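Local structure of E3 ubiquitin-protein ligase HERC2 (Homo sapiens, 4L1M) at residues Ser337-Gln340 and Cys341-Phe344; Val349-Pro352 and Glu353-Leu357. The protein is a HECT-type E3 ubiquitin ligase, expected to transfer ubiquitin to substrate proteins, and carries RCC1-like beta-propeller domains such as this one. One frame throughout, in Å; residues are numbered along the deposited sequence.

How the contacts relate
Contacts 1 and 2 lie in series along the chain, their centres about 9 Å apart, in the part of one propeller blade that joins its third strand, 332-335, to its fourth, 354-356. Contact 1 is a loop that shapes itself through amide and carboxylate groups, its buried residues being N338, Q342, H343 and S337. Contact 2 has the chain arriving as strand 350-352 and turning a corner into strand 354-356, with a buried lysine inside the corner and an exposed glutamate outside. The two meet where N338 N probably donates to V349 O (2.8 Å), where H343 ND1 packs on K351 CD and where the F344 ring touches L357 CB. Amides, with the carboxylate of D339, carry the first; a lysine ammonium group carries the second.

Contact 1 of 2, residues Ser337-Gln340 and Cys341-Phe344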
loop_
_atom_site.group_PDB
_atom_site.type_symbol
_atom_site.label_atom_id
_atom_site.label_comp_id
_atom_site.label_asym_id
_atom_site.label_seq_id
_atom_site.Cartn_x
_atom_site.Cartn_y
_atom_site.Cartn_z
ATOM N N SER A 337 14.874 -3.382 6.623
ATOM C CA SER A 337 15.580 -2.471 7.506
ATOM C C SER A 337 15.092 -2.647 8.933
ATOM O O SER A 337 13.918 -2.944 9.164
ATOM C CB SER A 337 15.388 -1.024 7.033
ATOM O OG SER A 337 15.795 -0.093 8.022
ATOM N N ASN A 338 16.007 -2.465 9.886
ATOM C CA ASN A 338 15.671 -2.529 11.305
ATOM C C ASN A 338 16.291 -1.367 12.092
ATOM O O ASN A 338 16.618 -1.511 13.278
ATOM C CB ASN A 338 16.108 -3.875 11.883
ATOM C CG ASN A 338 15.430 -4.196 13.208
ATOM O OD1 ASN A 338 14.298 -3.798 13.449
ATOM N ND2 ASN A 338 16.132 -4.929 14.074
ATOM N N ASP A 339 16.404 -0.209 11.445
ATOM C CA ASP A 339 16.947 1.005 12.100
ATOM C C ASP A 339 16.088 1.526 13.254
ATOM O O ASP A 339 16.603 2.171 14.148
ATOM C CB ASP A 339 17.186 2.135 11.084
ATOM C CG ASP A 339 15.976 2.408 10.167
ATOM O OD1 ASP A 339 14.858 1.910 10.398
ATOM O OD2 ASP A 339 16.158 3.143 9.184
ATOM N N GLN A 340 14.785 1.228 13.212
ATOM C CA GLN A 340 13.799 1.644 14.225
ATOM C C GLN A 340 13.019 0.465 14.818
ATOM O O GLN A 340 11.832 0.598 15.126
ATOM C CB GLN A 340 12.781 2.585 13.591
ATOM C CG GLN A 340 13.378 3.766 12.843
ATOM C CD GLN A 340 13.856 4.858 13.769
ATOM O OE1 GLN A 340 13.857 4.710 14.995
ATOM N NE2 GLN A 340 14.263 5.974 13.186
ATOM N N CYS A 341 13.671 -0.687 14.953
ATOM C CA CYS A 341 13.040 -1.857 15.544
ATOM C C CYS A 341 11.768 -2.321 14.839
ATOM O O CYS A 341 10.848 -2.814 15.493
ATOM C CB CYS A 341 12.745 -1.584 17.012
ATOM S SG CYS A 341 14.251 -1.193 17.924
ATOM N N GLN A 342 11.732 -2.204 13.507
ATOM C CA GLN A 342 10.601 -2.711 12.712
ATOM C C GLN A 342 10.449 -4.215 12.850
ATOM O O GLN A 342 9.411 -4.773 12.460
ATOM C CB GLN A 342 10.779 -2.426 11.214
ATOM C CG GLN A 342 10.792 -0.966 10.808
ATOM C CD GLN A 342 12.168 -0.366 10.908
ATOM O OE1 GLN A 342 12.844 -0.555 11.910
ATOM N NE2 GLN A 342 12.601 0.335 9.869
ATOM N N HIS A 343 11.506 -4.866 13.335
ATOM C CA HIS A 343 11.527 -6.308 13.539
ATOM C C HIS A 343 11.897 -6.604 14.968
ATOM O O HIS A 343 13.051 -6.448 15.354
ATOM C CB HIS A 343 12.547 -6.937 12.601
ATOM C CG HIS A 343 12.382 -6.500 11.192
ATOM N ND1 HIS A 343 11.535 -7.137 10.315
ATOM C CD2 HIS A 343 12.917 -5.463 10.517
ATOM C CE1 HIS A 343 11.574 -6.526 9.146
ATOM N NE2 HIS A 343 12.406 -5.505 9.244
ATOM N N PHE A 344 10.932 -7.075 15.746
ATOM C CA PHE A 344 11.163 -7.307 17.163
ATOM C C PHE A 344 11.917 -8.597 17.436
ATOM O O PHE A 344 12.195 -8.890 18.567
ATOM C CB PHE A 344 9.845 -7.292 17.933
ATOM C CG PHE A 344 8.872 -8.377 17.528
ATOM C CD1 PHE A 344 9.044 -9.683 17.940
ATOM C CD2 PHE A 344 7.770 -8.080 16.763
ATOM C CE1 PHE A 344 8.144 -10.667 17.573
ATOM C CE2 PHE A 344 6.865 -9.059 16.391
ATOM C CZ PHE A 344 7.053 -10.351 16.794
#
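Q342 and D339 meet across the loop with amide and carboxylate planes nearly coplanar, 12° apart. Q342 NE2 donates to D339 OD1 over 2.8 Å, coming in nearly along the C-O axis of that oxygen, which itself lies close to the plane of the amide. The other end of the same amide is used too: Q342 OE1 accepts the backbone N-H of Q340 at 2.9 Å. A bend in the glutamine chain (chi2 87°) curls its end back over the turn, and the two bonds together fix which way the amide is rotated.

N338 and H343 are set quite differently, with amide and imidazole planes 71° apart. N338 OD1 lies at the edge of the ring, 3.6 Å from H343 CD2, and accepts H343 N at 3.0 Å, the donor standing above the carbonyl plane. The asparagine's ND2 bonds to R348 O, so one side chain ties together two points of the loop. Residues 338-341 form a beta turn, with a long, weak bond from C341 N to N338 O.

The loop leads out of strand 332-335, and H343 ND1 is anchored on S334 OG of that strand. Further along, F344 meets W30 of strand 27-31 edge-to-face, placing the loop against the adjoining blade, before the chain runs on into strand 350-352.

Contact 2 of 2, residues Val349-Pro352 and Glu353-Leu357; sequences VTKP and EPAAL
K351 reaches across the inside of the bend to A355, and its ammonium group supplies the one hydrogen bond found between the residues 349-352 and 353-357. NZ lies 3.0 Å from A355 O, above the plane of that carbonyl and well off its axis, with a C=O...N angle of 126°. The lysine gets there fully stretched: CG stands anti to the backbone N (chi1 -179°) and every later bond is extended, so the chain spans the corner like a strut. Two of its methylenes touch the far side: CG lies 3.6 Å from E353 O and CE 3.9 Å from A355 CB. L357 CD2 approaches K351 NZ to 3.9 Å, putting a methyl group beside the charge.

This buried end has more than one polar partner. NZ also forms a salt bridge with D345 OD2 and a hydrogen bond with S334 OG, so the ammonium is gripped by two oxygens besides A355 O, and the acidic partner would be expected to favour its protonated form. The setting is a blade of the seven-bladed RCC1-like propeller, in which strand 354-356 is the fourth and outermost strand, antiparallel to strand 332-335. Backbone bonds join A355 to S334 and L357 to V332, while K351 pairs with G336 just past that strand.

The outer side of the bend is looser. P352 and E353 meet chiefly as chain neighbours, with E353 CG 4.2 Å from P352 CB. The glutamate begins by heading away from the preceding residues, and its exposed side chain lies on the solvent side of the corner, whereas P354, one residue on, rests its ring against W335.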
loop_
_atom_site.group_PDB
_atom_site.type_symbol
_atom_site.label_atom_id
_atom_site.label_comp_id
_atom_site.label_asym_id
_atom_site.label_seq_id
_atom_site.Cartn_x
_atom_site.Cartn_y
_atom_site.Cartn_z
ATOM N N VAL A 349 20.849 -4.250 12.840
ATOM C CA VAL A 349 20.225 -3.106 12.125
ATOM C C VAL A 349 19.511 -3.463 10.832
ATOM O O VAL A 349 18.819 -2.621 10.271
ATOM C CB VAL A 349 21.244 -1.986 11.793
ATOM C CG1 VAL A 349 21.883 -1.451 13.079
ATOM C CG2 VAL A 349 22.305 -2.471 10.796
ATOM N N THR A 350 19.694 -4.693 10.351
ATOM C CA THR A 350 18.861 -5.243 9.265
ATOM C C THR A 350 18.473 -6.697 9.527
ATOM O O THR A 350 19.058 -7.369 10.381
ATOM C CB THR A 350 19.538 -5.149 7.868
ATOM O OG1 THR A 350 20.620 -6.068 7.780
ATOM C CG2 THR A 350 20.033 -3.755 7.586
ATOM N N LYS A 351 17.436 -7.137 8.823
ATOM C CA LYS A 351 17.004 -8.538 8.799
ATOM C C LYS A 351 17.082 -8.958 7.337
ATOM O O LYS A 351 16.127 -8.742 6.574
ATOM C CB LYS A 351 15.562 -8.680 9.334
ATOM C CG LYS A 351 15.051 -10.115 9.374
ATOM C CD LYS A 351 13.637 -10.189 9.946
ATOM C CE LYS A 351 13.165 -11.636 10.066
ATOM N NZ LYS A 351 11.803 -11.746 10.664
ATOM N N PRO A 352 18.235 -9.504 6.919
ATOM C CA PRO A 352 18.525 -9.753 5.502
ATOM C C PRO A 352 17.513 -10.617 4.770
ATOM O O PRO A 352 17.131 -10.291 3.646
ATOM C CB PRO A 352 19.886 -10.464 5.546
ATOM C CG PRO A 352 20.535 -9.947 6.771
ATOM C CD PRO A 352 19.420 -9.769 7.765
ATOM N N GLU A 353 17.108 -11.715 5.388
ATOM C CA GLU A 353 16.216 -12.649 4.739
ATOM C C GLU A 353 14.912 -12.799 5.505
ATOM O O GLU A 353 14.886 -12.598 6.713
ATOM C CB GLU A 353 16.888 -13.998 4.598
ATOM C CG GLU A 353 18.225 -13.910 3.902
ATOM C CD GLU A 353 18.401 -15.042 2.919
ATOM O OE1 GLU A 353 19.450 -15.677 2.952
ATOM O OE2 GLU A 353 17.463 -15.300 2.115
ATOM N N PRO A 354 13.831 -13.167 4.795
ATOM C CA PRO A 354 12.548 -13.396 5.434
ATOM C C PRO A 354 12.585 -14.533 6.440
ATOM O O PRO A 354 13.274 -15.528 6.235
ATOM C CB PRO A 354 11.617 -13.754 4.264
ATOM C CG PRO A 354 12.324 -13.277 3.038
ATOM C CD PRO A 354 13.772 -13.371 3.336
ATOM N N ALA A 355 11.847 -14.370 7.521
ATOM C CA ALA A 355 11.743 -15.402 8.547
ATOM C C ALA A 355 10.509 -15.112 9.386
ATOM O O ALA A 355 10.141 -13.954 9.573
ATOM C CB ALA A 355 12.990 -15.438 9.416
ATOM N N ALA A 356 9.855 -16.167 9.843
ATOM C CA ALA A 356 8.632 -16.046 10.620
ATOM C C ALA A 356 8.923 -15.277 11.880
ATOM O O ALA A 356 9.953 -15.486 12.500
ATOM C CB ALA A 356 8.084 -17.424 10.966
ATOM N N LEU A 357 8.033 -14.358 12.226
ATOM C CA LEU A 357 8.088 -13.705 13.505
ATOM C C LEU A 357 7.455 -14.644 14.511
ATOM O O LEU A 357 6.421 -15.237 14.220
ATOM C CB LEU A 357 7.318 -12.397 13.465
ATOM C CG LEU A 357 7.967 -11.291 12.640
ATOM C CD1 LEU A 357 6.969 -10.199 12.306
ATOM C CD2 LEU A 357 9.171 -10.714 13.372
#